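Local coordinates for protein fructose-bisphosphate aldolase (Plasmodium falciparum, PDB 4TR9) that is a class I fructose-bisphosphate aldolase, an enzyme of the TIM-barrel fold with four chains in its assembly, at residues 116-121 with 154-159; 169-174 with 217-222; 211-216 with 237-242; 134-139 with 179-184; 262-267 with 275-280. All blocks are in the same frame, centred on the assembly; numbering follows the deposited sequence. Where two conformers were deposited one is given.

Contact 1. Residues 116-121 with 154-159; sequences KGLVNI and RTVLVI. With 38D (N'-[(E)-(2,4-dichlorophenyl)methylidene]-3,4-dihydroxybenzohydrazide), chain K.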
# COMPACT_ATOMS: atom_id res chain seq x y z
N LYS A 116 0.86 11.37 -24.01
CA LYS A 116 -0.19 11.56 -25.01
C LYS A 116 -1.33 12.43 -24.49
O LYS A 116 -2.46 12.33 -24.99
CB LYS A 116 -0.75 10.20 -25.46
CG LYS A 116 0.25 9.31 -26.18
CD LYS A 116 -0.40 7.99 -26.57
CE LYS A 116 0.59 7.04 -27.21
NZ LYS A 116 -0.02 5.72 -27.54
N GLY A 117 -1.05 13.27 -23.51
CA GLY A 117 -2.06 14.17 -22.97
C GLY A 117 -2.78 13.61 -21.76
O GLY A 117 -2.42 12.56 -21.23
N LEU A 118 -3.81 14.33 -21.31
CA LEU A 118 -4.52 13.97 -20.09
C LEU A 118 -5.92 13.42 -20.36
O LEU A 118 -6.57 13.79 -21.34
CB LEU A 118 -4.62 15.18 -19.17
CG LEU A 118 -3.31 15.84 -18.75
CD1 LEU A 118 -3.58 17.06 -17.89
CD2 LEU A 118 -2.43 14.84 -18.01
N VAL A 119 -6.38 12.54 -19.47
CA VAL A 119 -7.72 11.97 -19.54
C VAL A 119 -8.32 11.88 -18.14
O VAL A 119 -7.64 11.48 -17.20
CB VAL A 119 -7.71 10.56 -20.19
CG1 VAL A 119 -9.04 9.86 -20.01
CG2 VAL A 119 -7.36 10.66 -21.67
N ASN A 120 -9.58 12.28 -18.01
CA ASN A 120 -10.28 12.22 -16.73
C ASN A 120 -10.30 10.82 -16.13
O ASN A 120 -10.48 9.83 -16.83
CB ASN A 120 -11.72 12.72 -16.89
CG ASN A 120 -11.80 14.23 -17.02
OD1 ASN A 120 -11.04 14.96 -16.40
ND2 ASN A 120 -12.74 14.70 -17.84
N ILE A 121 -10.11 10.75 -14.81
CA ILE A 121 -10.24 9.49 -14.09
C ILE A 121 -11.69 9.27 -13.70
O ILE A 121 -12.31 10.14 -13.08
CB ILE A 121 -9.37 9.46 -12.82
CG1 ILE A 121 -7.90 9.67 -13.18
CG2 ILE A 121 -9.55 8.15 -12.08
CD1 ILE A 121 -6.98 9.66 -11.97
N ARG A 154 4.28 14.55 -18.36
CA ARG A 154 3.62 15.49 -17.47
C ARG A 154 2.31 14.96 -16.90
O ARG A 154 1.41 14.57 -17.63
CB ARG A 154 3.36 16.81 -18.20
CG ARG A 154 2.55 17.82 -17.40
CD ARG A 154 2.44 19.14 -18.15
NE ARG A 154 1.62 20.12 -17.44
CZ ARG A 154 0.33 20.34 -17.69
NH1 ARG A 154 -0.33 21.25 -16.99
NH2 ARG A 154 -0.29 19.65 -18.63
N THR A 155 2.21 14.97 -15.57
CA THR A 155 0.98 14.60 -14.88
C THR A 155 0.48 15.80 -14.08
O THR A 155 1.28 16.63 -13.64
CB THR A 155 1.18 13.39 -13.95
OG1 THR A 155 2.10 12.47 -14.55
CG2 THR A 155 -0.15 12.69 -13.70
N VAL A 156 -0.83 15.89 -13.88
CA VAL A 156 -1.42 17.05 -13.25
C VAL A 156 -2.28 16.70 -12.03
O VAL A 156 -3.16 15.84 -12.11
CB VAL A 156 -2.28 17.85 -14.25
CG1 VAL A 156 -3.08 18.93 -13.54
CG2 VAL A 156 -1.40 18.46 -15.33
N LEU A 157 -2.01 17.36 -10.91
CA LEU A 157 -2.83 17.22 -9.71
C LEU A 157 -3.43 18.57 -9.33
O LEU A 157 -2.84 19.62 -9.59
CB LEU A 157 -2.01 16.66 -8.55
CG LEU A 157 -1.38 15.28 -8.72
CD1 LEU A 157 0.02 15.38 -9.30
CD2 LEU A 157 -1.36 14.54 -7.39
N VAL A 158 -4.61 18.53 -8.71
CA VAL A 158 -5.31 19.75 -8.33
C VAL A 158 -5.48 19.83 -6.82
O VAL A 158 -5.82 18.84 -6.17
CB VAL A 158 -6.70 19.83 -9.00
CG1 VAL A 158 -7.46 21.06 -8.54
CG2 VAL A 158 -6.56 19.82 -10.51
N ILE A 159 -5.21 21.00 -6.24
CA ILE A 159 -5.45 21.22 -4.82
C ILE A 159 -6.81 21.87 -4.59
O ILE A 159 -7.03 23.02 -4.96
CB ILE A 159 -4.36 22.09 -4.18
CG1 ILE A 159 -3.03 21.34 -4.13
CG2 ILE A 159 -4.77 22.50 -2.77
CD1 ILE A 159 -1.92 22.10 -3.43
N12 38D K . -0.85 21.75 -22.25
C13 38D K . -1.33 22.88 -21.51
C15 38D K . -3.49 22.58 -22.72
C17 38D K . -5.60 23.21 -21.76
C20 38D K . -3.59 23.54 -20.51
C01 38D K . 3.19 21.35 -20.77
C02 38D K . 4.49 21.29 -20.27
O03 38D K . 4.75 21.52 -18.90
C04 38D K . 5.54 21.00 -21.12
C05 38D K . 5.31 20.78 -22.47
C06 38D K . 4.02 20.83 -22.97
O07 38D K . 6.87 20.94 -20.64
C08 38D K . 2.97 21.11 -22.12
C09 38D K . 1.56 21.18 -22.72
O10 38D K . 1.38 20.88 -23.90
N11 38D K . 0.49 21.61 -21.86
C14 38D K . -2.85 23.00 -21.57
C16 38D K . -4.87 22.68 -22.82
CL1 38D K . -7.33 23.32 -21.92
C19 38D K . -4.97 23.64 -20.61
CL2 38D K . -2.81 24.09 -19.04

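Contact 2. Residues 169-174 with 217-222; sequences LSIHET and LSCVFK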
# COMPACT_ATOMS: atom_id res chain seq x y z
N LEU A 169 -6.84 8.26 -5.03
CA LEU A 169 -6.91 7.66 -6.36
C LEU A 169 -6.15 8.51 -7.37
O LEU A 169 -5.45 7.98 -8.23
CB LEU A 169 -8.37 7.48 -6.79
CG LEU A 169 -8.61 6.92 -8.19
CD1 LEU A 169 -7.87 5.60 -8.38
CD2 LEU A 169 -10.10 6.73 -8.44
N SER A 170 -6.29 9.82 -7.25
CA SER A 170 -5.60 10.75 -8.14
C SER A 170 -4.09 10.70 -7.92
O SER A 170 -3.32 10.69 -8.88
CB SER A 170 -6.10 12.18 -7.91
OG SER A 170 -5.34 13.11 -8.66
N ILE A 171 -3.68 10.66 -6.66
CA ILE A 171 -2.27 10.66 -6.30
C ILE A 171 -1.58 9.37 -6.74
O ILE A 171 -0.46 9.40 -7.27
CB ILE A 171 -2.08 10.85 -4.78
CG1 ILE A 171 -2.63 12.20 -4.34
CG2 ILE A 171 -0.61 10.73 -4.40
CD1 ILE A 171 -2.52 12.45 -2.86
N HIS A 172 -2.24 8.24 -6.54
CA HIS A 172 -1.63 6.95 -6.82
C HIS A 172 -1.57 6.64 -8.31
O HIS A 172 -0.61 6.05 -8.79
CB HIS A 172 -2.36 5.82 -6.09
CG HIS A 172 -1.58 4.54 -6.03
ND1 HIS A 172 -0.34 4.46 -5.45
CD2 HIS A 172 -1.87 3.30 -6.49
CE1 HIS A 172 0.11 3.22 -5.54
NE2 HIS A 172 -0.80 2.50 -6.17
N GLU A 173 -2.61 7.05 -9.04
CA GLU A 173 -2.60 6.90 -10.49
C GLU A 173 -1.51 7.76 -11.11
O GLU A 173 -0.83 7.35 -12.05
CB GLU A 173 -3.97 7.26 -11.09
CG GLU A 173 -3.95 7.61 -12.57
CD GLU A 173 -3.51 6.47 -13.47
OE1 GLU A 173 -3.44 5.31 -12.99
OE2 GLU A 173 -3.23 6.72 -14.66
N THR A 174 -1.34 8.97 -10.56
CA THR A 174 -0.26 9.85 -10.97
C THR A 174 1.09 9.20 -10.69
O THR A 174 1.95 9.14 -11.57
CB THR A 174 -0.34 11.21 -10.24
OG1 THR A 174 -1.41 11.99 -10.79
CG2 THR A 174 0.97 11.97 -10.39
N LEU A 217 4.84 13.72 -3.43
CA LEU A 217 6.21 13.30 -3.71
C LEU A 217 6.58 12.00 -2.99
O LEU A 217 7.34 11.19 -3.50
CB LEU A 217 7.20 14.41 -3.32
CG LEU A 217 7.22 15.63 -4.25
CD1 LEU A 217 8.33 16.59 -3.84
CD2 LEU A 217 7.38 15.21 -5.70
N SER A 218 6.03 11.82 -1.79
CA SER A 218 6.26 10.60 -1.03
C SER A 218 5.70 9.38 -1.76
O SER A 218 6.32 8.32 -1.78
CB SER A 218 5.63 10.70 0.36
OG SER A 218 5.78 9.49 1.09
N CYS A 219 4.53 9.56 -2.37
CA CYS A 219 3.88 8.48 -3.11
C CYS A 219 4.53 8.28 -4.47
O CYS A 219 4.61 7.15 -4.97
CB CYS A 219 2.39 8.77 -3.27
SG CYS A 219 1.46 7.44 -4.06
N VAL A 220 5.01 9.37 -5.07
CA VAL A 220 5.67 9.31 -6.37
C VAL A 220 6.95 8.49 -6.29
O VAL A 220 7.14 7.54 -7.05
CB VAL A 220 5.99 10.71 -6.91
CG1 VAL A 220 6.98 10.63 -8.06
CG2 VAL A 220 4.71 11.42 -7.35
N PHE A 221 7.82 8.85 -5.35
CA PHE A 221 9.08 8.13 -5.17
C PHE A 221 8.85 6.70 -4.69
O PHE A 221 9.62 5.80 -5.00
CB PHE A 221 9.99 8.87 -4.19
CG PHE A 221 10.75 10.00 -4.82
CD1 PHE A 221 11.96 9.78 -5.44
CD2 PHE A 221 10.24 11.29 -4.80
CE1 PHE A 221 12.66 10.82 -6.03
CE2 PHE A 221 10.93 12.34 -5.38
CZ PHE A 221 12.15 12.10 -6.00
N LYS A 222 7.78 6.50 -3.92
CA LYS A 222 7.41 5.16 -3.48
C LYS A 222 7.13 4.28 -4.70
O LYS A 222 7.68 3.19 -4.83
CB LYS A 222 6.20 5.19 -2.56
CG LYS A 222 5.76 3.83 -2.05
CD LYS A 222 6.89 3.11 -1.34
CE LYS A 222 6.39 1.89 -0.58
NZ LYS A 222 5.71 0.90 -1.46

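Contact 3. Residues 211-216 with 237-242; sequences VVTQKV and KPNMVT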
# COMPACT_ATOMS: atom_id res chain seq x y z
N VAL A 211 2.18 20.71 2.36
CA VAL A 211 1.69 19.44 2.88
C VAL A 211 1.27 18.51 1.75
O VAL A 211 1.57 17.32 1.77
CB VAL A 211 0.50 19.65 3.84
CG1 VAL A 211 -0.05 18.31 4.30
CG2 VAL A 211 0.92 20.50 5.03
N VAL A 212 0.58 19.06 0.76
CA VAL A 212 0.12 18.29 -0.39
C VAL A 212 1.30 17.81 -1.24
O VAL A 212 1.37 16.64 -1.61
CB VAL A 212 -0.84 19.11 -1.27
CG1 VAL A 212 -1.14 18.36 -2.57
CG2 VAL A 212 -2.12 19.41 -0.52
N THR A 213 2.23 18.72 -1.53
CA THR A 213 3.39 18.38 -2.34
C THR A 213 4.24 17.31 -1.66
O THR A 213 4.73 16.39 -2.30
CB THR A 213 4.27 19.62 -2.61
OG1 THR A 213 3.47 20.64 -3.23
CG2 THR A 213 5.43 19.26 -3.53
N GLN A 214 4.39 17.43 -0.34
CA GLN A 214 5.13 16.45 0.44
C GLN A 214 4.47 15.08 0.38
O GLN A 214 5.14 14.06 0.30
CB GLN A 214 5.27 16.92 1.89
CG GLN A 214 5.98 15.93 2.80
CD GLN A 214 6.15 16.46 4.21
OE1 GLN A 214 6.06 17.67 4.45
NE2 GLN A 214 6.41 15.57 5.15
N LYS A 215 3.14 15.07 0.42
CA LYS A 215 2.38 13.83 0.37
C LYS A 215 2.46 13.18 -1.01
O LYS A 215 2.61 11.96 -1.12
CB LYS A 215 0.91 14.09 0.74
CG LYS A 215 0.04 12.84 0.73
CD LYS A 215 -1.42 13.19 0.98
CE LYS A 215 -2.29 11.95 1.01
NZ LYS A 215 -1.93 11.03 2.12
N VAL A 216 2.36 14.00 -2.05
CA VAL A 216 2.42 13.51 -3.42
C VAL A 216 3.80 12.95 -3.75
O VAL A 216 3.92 11.84 -4.27
CB VAL A 216 2.06 14.61 -4.43
CG1 VAL A 216 2.32 14.13 -5.86
CG2 VAL A 216 0.61 15.03 -4.27
N LYS A 237 10.61 16.94 -11.98
CA LYS A 237 10.08 18.23 -12.42
C LYS A 237 8.81 18.58 -11.66
O LYS A 237 7.70 18.40 -12.18
CB LYS A 237 9.82 18.22 -13.93
CG LYS A 237 9.43 19.57 -14.50
CD LYS A 237 9.30 19.52 -16.02
CE LYS A 237 8.91 20.87 -16.59
NZ LYS A 237 8.85 20.86 -18.07
N PRO A 238 8.96 19.07 -10.42
CA PRO A 238 7.81 19.44 -9.60
C PRO A 238 7.51 20.93 -9.69
O PRO A 238 8.25 21.68 -10.33
CB PRO A 238 8.27 19.07 -8.20
CG PRO A 238 9.74 19.41 -8.23
CD PRO A 238 10.21 19.18 -9.66
N ASN A 239 6.43 21.36 -9.05
CA ASN A 239 6.12 22.77 -8.94
C ASN A 239 6.75 23.36 -7.69
O ASN A 239 6.95 22.65 -6.70
CB ASN A 239 4.60 22.99 -8.91
CG ASN A 239 3.94 22.31 -7.74
OD1 ASN A 239 4.26 21.16 -7.41
ND2 ASN A 239 3.02 23.01 -7.08
N MET A 240 7.06 24.65 -7.73
CA MET A 240 7.56 25.33 -6.54
C MET A 240 6.45 25.40 -5.50
O MET A 240 5.29 25.63 -5.83
CB MET A 240 8.06 26.73 -6.89
CG MET A 240 9.27 26.76 -7.80
SD MET A 240 9.81 28.44 -8.17
CE MET A 240 11.23 28.12 -9.20
N VAL A 241 6.81 25.20 -4.23
CA VAL A 241 5.84 25.28 -3.15
C VAL A 241 5.43 26.73 -2.94
O VAL A 241 6.12 27.50 -2.27
CB VAL A 241 6.38 24.70 -1.84
CG1 VAL A 241 5.35 24.84 -0.74
CG2 VAL A 241 6.76 23.24 -2.03
N THR A 242 4.30 27.11 -3.54
CA THR A 242 3.80 28.47 -3.45
C THR A 242 2.35 28.50 -2.99
O THR A 242 1.67 27.47 -2.99
CB THR A 242 3.90 29.20 -4.80
OG1 THR A 242 3.03 28.57 -5.75
CG2 THR A 242 5.32 29.18 -5.33

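Contact 4. Residues 134-139 with 179-184; sequences DGLAER and ARYASI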
# COMPACT_ATOMS: atom_id res chain seq x y z
N ASP A 134 1.18 2.78 -24.00
CA ASP A 134 1.04 1.86 -25.13
C ASP A 134 2.03 2.19 -26.24
O ASP A 134 1.94 3.24 -26.88
CB ASP A 134 -0.39 1.87 -25.67
CG ASP A 134 -1.41 1.48 -24.62
OD1 ASP A 134 -1.02 0.86 -23.61
OD2 ASP A 134 -2.60 1.80 -24.80
N GLY A 135 2.97 1.28 -26.48
CA GLY A 135 3.96 1.46 -27.53
C GLY A 135 5.04 2.46 -27.15
O GLY A 135 5.75 2.97 -28.02
N LEU A 136 5.16 2.74 -25.86
CA LEU A 136 6.15 3.70 -25.37
C LEU A 136 7.57 3.20 -25.61
O LEU A 136 8.44 3.97 -26.03
CB LEU A 136 5.94 3.97 -23.88
CG LEU A 136 6.94 4.92 -23.22
CD1 LEU A 136 6.95 6.27 -23.91
CD2 LEU A 136 6.65 5.08 -21.73
N ALA A 137 7.80 1.92 -25.35
CA ALA A 137 9.12 1.32 -25.53
C ALA A 137 9.57 1.39 -26.99
O ALA A 137 10.75 1.55 -27.28
CB ALA A 137 9.12 -0.11 -25.04
N GLU A 138 8.61 1.26 -27.90
CA GLU A 138 8.90 1.31 -29.33
C GLU A 138 9.26 2.73 -29.75
O GLU A 138 10.13 2.93 -30.59
CB GLU A 138 7.71 0.80 -30.14
CG GLU A 138 7.55 -0.72 -30.14
CD GLU A 138 7.19 -1.28 -28.78
OE1 GLU A 138 6.51 -0.57 -28.01
OE2 GLU A 138 7.58 -2.43 -28.48
N ARG A 139 8.58 3.71 -29.17
CA ARG A 139 8.84 5.11 -29.49
C ARG A 139 10.17 5.57 -28.90
O ARG A 139 10.87 6.39 -29.49
CB ARG A 139 7.70 6.00 -28.98
CG ARG A 139 6.36 5.72 -29.63
CD ARG A 139 5.37 6.84 -29.37
NE ARG A 139 5.18 7.10 -27.95
CZ ARG A 139 4.32 6.45 -27.18
NH1 ARG A 139 4.22 6.75 -25.89
NH2 ARG A 139 3.56 5.49 -27.69
N ALA A 179 5.66 6.17 -12.60
CA ALA A 179 6.52 5.05 -12.27
C ALA A 179 6.77 4.14 -13.47
O ALA A 179 7.92 3.80 -13.77
CB ALA A 179 5.93 4.25 -11.12
N ARG A 180 5.70 3.75 -14.14
CA ARG A 180 5.79 2.89 -15.32
C ARG A 180 6.59 3.57 -16.43
O ARG A 180 7.47 2.96 -17.03
CB ARG A 180 4.40 2.52 -15.82
CG ARG A 180 3.58 1.69 -14.85
CD ARG A 180 4.07 0.25 -14.80
NE ARG A 180 3.71 -0.50 -16.00
CZ ARG A 180 4.57 -0.84 -16.96
NH1 ARG A 180 4.15 -1.52 -18.02
NH2 ARG A 180 5.85 -0.49 -16.87
N TYR A 181 6.28 4.83 -16.67
CA TYR A 181 6.94 5.62 -17.71
C TYR A 181 8.45 5.68 -17.51
O TYR A 181 9.21 5.52 -18.46
CB TYR A 181 6.36 7.03 -17.75
CG TYR A 181 7.38 8.13 -17.95
CD1 TYR A 181 7.86 8.44 -19.22
CD2 TYR A 181 7.86 8.86 -16.87
CE1 TYR A 181 8.79 9.45 -19.40
CE2 TYR A 181 8.79 9.87 -17.05
CZ TYR A 181 9.25 10.16 -18.31
OH TYR A 181 10.17 11.16 -18.49
N ALA A 182 8.87 5.92 -16.28
CA ALA A 182 10.28 6.11 -15.98
C ALA A 182 11.08 4.83 -16.17
O ALA A 182 12.22 4.87 -16.63
CB ALA A 182 10.45 6.64 -14.56
N SER A 183 10.48 3.69 -15.83
CA SER A 183 11.15 2.41 -15.97
C SER A 183 11.36 2.03 -17.43
O SER A 183 12.41 1.51 -17.80
CB SER A 183 10.36 1.31 -15.25
OG SER A 183 9.08 1.13 -15.85
N ILE A 184 10.35 2.30 -18.25
CA ILE A 184 10.40 1.99 -19.67
C ILE A 184 11.48 2.81 -20.38
O ILE A 184 12.22 2.29 -21.22
CB ILE A 184 9.04 2.24 -20.35
CG1 ILE A 184 7.96 1.36 -19.70
CG2 ILE A 184 9.12 1.96 -21.84
CD1 ILE A 184 6.57 1.62 -20.23

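Contact 5. Residues 262-267 with 275-280; sequences RTLRRT and VVFLSG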
# COMPACT_ATOMS: atom_id res chain seq x y z
N ARG A 262 12.38 22.81 2.15
CA ARG A 262 11.94 21.92 3.22
C ARG A 262 11.16 20.73 2.67
O ARG A 262 11.34 19.60 3.13
CB ARG A 262 11.08 22.68 4.23
CG ARG A 262 10.72 21.86 5.47
CD ARG A 262 9.72 22.59 6.35
NE ARG A 262 8.37 22.54 5.80
CZ ARG A 262 7.30 23.05 6.40
NH1 ARG A 262 6.11 22.95 5.83
NH2 ARG A 262 7.42 23.65 7.58
N THR A 263 10.31 20.99 1.69
CA THR A 263 9.50 19.94 1.08
C THR A 263 10.36 18.92 0.35
O THR A 263 10.11 17.71 0.43
CB THR A 263 8.47 20.53 0.09
OG1 THR A 263 7.68 21.53 0.75
CG2 THR A 263 7.56 19.44 -0.45
N LEU A 264 11.38 19.40 -0.35
CA LEU A 264 12.27 18.53 -1.11
C LEU A 264 13.18 17.71 -0.20
O LEU A 264 13.39 16.52 -0.44
CB LEU A 264 13.11 19.34 -2.09
CG LEU A 264 12.35 20.03 -3.23
CD1 LEU A 264 13.30 20.81 -4.12
CD2 LEU A 264 11.54 19.02 -4.03
N ARG A 265 13.70 18.34 0.84
CA ARG A 265 14.60 17.67 1.77
C ARG A 265 13.88 16.56 2.53
O ARG A 265 14.51 15.58 2.95
CB ARG A 265 15.21 18.67 2.75
CG ARG A 265 16.22 19.62 2.13
CD ARG A 265 16.83 20.54 3.17
NE ARG A 265 17.51 19.80 4.23
CZ ARG A 265 18.78 19.40 4.17
NH1 ARG A 265 19.31 18.73 5.18
NH2 ARG A 265 19.51 19.67 3.10
N ARG A 266 12.58 16.71 2.71
CA ARG A 266 11.79 15.73 3.45
C ARG A 266 11.38 14.53 2.58
O ARG A 266 10.95 13.50 3.11
CB ARG A 266 10.53 16.38 4.03
CG ARG A 266 10.78 17.27 5.24
CD ARG A 266 9.48 17.90 5.72
NE ARG A 266 9.65 18.71 6.91
CZ ARG A 266 8.68 19.41 7.49
NH1 ARG A 266 8.92 20.13 8.57
NH2 ARG A 266 7.45 19.39 6.97
N THR A 267 11.50 14.67 1.27
CA THR A 267 10.94 13.66 0.37
C THR A 267 11.91 13.10 -0.67
O THR A 267 11.81 11.94 -1.05
CB THR A 267 9.72 14.23 -0.39
OG1 THR A 267 10.09 15.43 -1.08
CG2 THR A 267 8.58 14.55 0.58
N VAL A 275 16.91 18.51 -9.52
CA VAL A 275 15.48 18.79 -9.63
C VAL A 275 15.26 19.99 -10.54
O VAL A 275 15.79 21.07 -10.30
CB VAL A 275 14.85 19.07 -8.25
CG1 VAL A 275 13.48 19.69 -8.40
CG2 VAL A 275 14.79 17.79 -7.43
N VAL A 276 14.46 19.80 -11.59
CA VAL A 276 14.21 20.85 -12.56
C VAL A 276 12.81 21.44 -12.40
O VAL A 276 11.82 20.84 -12.82
CB VAL A 276 14.40 20.34 -14.01
CG1 VAL A 276 15.87 20.36 -14.39
CG2 VAL A 276 13.83 18.93 -14.16
N PHE A 277 12.73 22.62 -11.80
CA PHE A 277 11.44 23.25 -11.53
C PHE A 277 10.73 23.71 -12.81
O PHE A 277 11.37 24.01 -13.81
CB PHE A 277 11.61 24.45 -10.59
CG PHE A 277 12.01 24.07 -9.20
CD1 PHE A 277 11.08 23.54 -8.32
CD2 PHE A 277 13.31 24.24 -8.76
CE1 PHE A 277 11.43 23.19 -7.04
CE2 PHE A 277 13.67 23.90 -7.47
CZ PHE A 277 12.73 23.37 -6.61
N LEU A 278 9.40 23.75 -12.75
CA LEU A 278 8.60 24.27 -13.85
C LEU A 278 8.09 25.66 -13.51
O LEU A 278 7.73 25.94 -12.36
CB LEU A 278 7.44 23.32 -14.16
CG LEU A 278 6.48 22.93 -13.04
CD1 LEU A 278 5.27 23.86 -12.99
CD2 LEU A 278 6.04 21.48 -13.18
N SER A 279 8.06 26.54 -14.50
CA SER A 279 7.65 27.93 -14.29
C SER A 279 6.17 28.03 -13.94
O SER A 279 5.78 28.83 -13.10
CB SER A 279 7.96 28.77 -15.53
OG SER A 279 7.30 28.26 -16.68
N GLY A 280 5.35 27.21 -14.59
CA GLY A 280 3.92 27.23 -14.37
C GLY A 280 3.31 28.52 -14.88
O GLY A 280 3.60 28.96 -15.99

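Contact 1. Residues 116-121 with 154-159
The apolar part of this contact is a single leucine, L118, lying against strand 150-157. It comes from strand 118-120, which pairs antiparallel with 128-130 outside the parallel barrel sheet. L118 CD1 meets CG2 of V156 at 3.6 Å, the two side chains crossing at about a right angle. The other methyl, L118 CD2, rests 3.9 Å from the carbonyl O of R154, an oxygen already hydrogen-bonded by T130 OG1. CG of L118 stands anti to its carbonyl carbon (chi1 -58°), which brings it to the strand, where the two methyls find these different partners.

The polar part belongs to R154, extended from CG to NE. L118 CD1 approaches its guanidinium obliquely, 4.3 Å from R154 NH2. V156 CG2 sits 3.3 Å above one face, near the rim, while N11 of the ligand N'-[(E)-(2,4-dichlorophenyl)methylidene]-3,4-dihydroxybenzohydrazide lies over the opposite face, 3.9 Å from R154 NH2. Lower on the chain, R154 CD comes within 3.4 Å of the ligand oxygen O03.

R154 thus belongs to the ligand pocket on barrel strand 150-157. With a methyl near the rim of one face, the ligand over the other and a salt bridge from NE to E197, its guanidinium is restricted in rotation.

Contact 2. Residues 169-174 with 217-222
I171 makes the first touch on C219: its CG2, anti to the backbone N, lies 3.8 Å from C219 CB and 3.9 Å from C219 SG, so this methyl touches both side-chain atoms of the cysteine. The next residue, H172, leaves the helix backbone pointing away from helix 206-226, yet ND1 of its ring stands 3.7 Å from C219 SG. The sulfur is 4.9 Å from the ring centroid and 88° off the ring normal, a sulfur-aromatic contact made at the edge. On the other side of the histidine, NE2 is hydrogen-bonded to NE2 of H172 in the second subunit, so this ring lies between its own chain's cysteine and the same histidine of another chain.

One step past E173, T174 bonds within its own helix. Its OG1 donates to the carbonyl O of S170 at 3.0 Å, arriving from the face opposite to T174 N, so that one oxygen is gripped twice within the helix and the hydroxyl is satisfied without help from the neighbouring helix.

Helices 168-187 and 206-226 are two outer helices of the TIM barrel: I171 and T174 pack inward on strand 150-157, while L217 and V220 pack on strand 191-198.

Contact 3. Residues 211-216 with 237-242
The carboxamide of N239 is the flat group here, and it turns its oxygen toward T213 on helix 206-226. N239 OD1 is 4.3 Å from T213 OG1, with the hydroxyl standing off the amide plane, so the two meet by loose packing and not by a hydrogen bond. The setting is the TIM barrel: 237-242 is the chain leaving strand 235-236 on its way to helix 253-267, and helix 206-226 is the outer helix that precedes this strand.

N239 holds CG between its backbone N and carbonyl carbon (chi1 61°), which carries the amide to the helix side although the CB bond itself does not aim there. I198 of strand 191-198 touches both the N239 and the T213 side chains. The threonine hydroxyl is hydrogen-bonded one turn back, to the carbonyl O of C209.

V241 completes the surface that T213 faces. Its backbone N is hydrogen-bonded to T260 OG1, tying the loop to helix 253-267, whose T263 touches both V241 and T213. At the start of the segment, K237 points the other way, into the ligand pocket, where its NZ makes a weak hydrogen bond to N'-[(E)-(2,4-dichlorophenyl)methylidene]-3,4-dihydroxybenzohydrazide. Back at the helix, the closest atom of V241 to T213 OG1 is CG2, at 4.4 Å.

Contact 4. Residues 134-139 with 179-184
With CG anti to the backbone N (chi1 178°), L136 reaches out from the first turn of helix 136-146 toward I184, whose CG1 stands anti to its carbonyl carbon (chi1 -60°), which puts CG2 against A137, while CD1 meets L136. The leucine and isoleucine side chains cross obliquely, with L136 CD2 3.8 Å from I184 CD1. L136 CD2 also lies at the edge of the Y181 ring, near its plane, 4.4 Å from Y181 CD1.

At A137 the helices come close: I184 CG2 is 3.7 Å from A137 CA, and the CA atoms of A137 and I184 are 6.0 Å apart.

G135 occupies the N-cap position, and R139 folds back so that its NH2 donates to D134 O at 2.9 Å, with L136 CA near the rim of one guanidinium face. D134 itself makes a salt bridge to K116 of the second subunit.

This is apolar packing of two neighbouring outer helices of the TIM barrel, those before and after strand 150-157.

Contact 5. Residues 262-267 with 275-280
Helix 262-267 and strand 275-277 stand well apart, 9.1 Å between the CA atoms of L264 and V275, the wide spacing of a helix laid over a barrel strand with side chains filling the gap. In this TIM barrel, helix 253-267 is joined to strand 274-277 by the short connection 268-273, so the contact closes one helix-to-strand step of the fold. Within segment 262-267, T267 OG1 donates to the carbonyl O of T263 at 2.7 Å.

Across the gap a single residue, L264, does the work. Its CG is anti to the carbonyl carbon (chi1 -66°), and CD1 reaches CZ of F277 at 3.6 Å; the two side chains arrive from opposite directions, the methyl meeting the ring obliquely. The same methyl stands 4.4 Å from V275 CG1. W302 also packs on L264, adding to this apolar layer.

Away from the strand, the guanidinium groups of R262 and R266 overlap only in part, R266 NH2 near the rim of the first and R262 CD near the rim of the second, while R266 NE makes a salt bridge to E232 of the third subunit, which probably eases the closeness of the two charges.

On the strand itself, V275 CG1 sits 4.1 Å above the centre of the F277 ring, covering one of its faces.

How the contacts relate
Followed from the N terminus, the first four contacts form a chain of crossings with no nesting. Contact 1 opens at 116-121, contact 4 opens at 134-139 before it closes, and contact 2 then opens at 169-174 before contact 4 closes on 179-184. Contact 3 starts at 211-216, just ahead of the closing of contact 2, and ends at 237-242. Contact 5 follows in series, with seven residues between its segments. Contacts 2 and 4 join outer helices and share helix 168-187; contact 3 ties helix 206-226, also used by contact 2, to a strand-end loop, contact 5 a helix to a strand, and contact 1 a hairpin strand to a barrel strand. K116 links contacts 1 and 4 through D134 O.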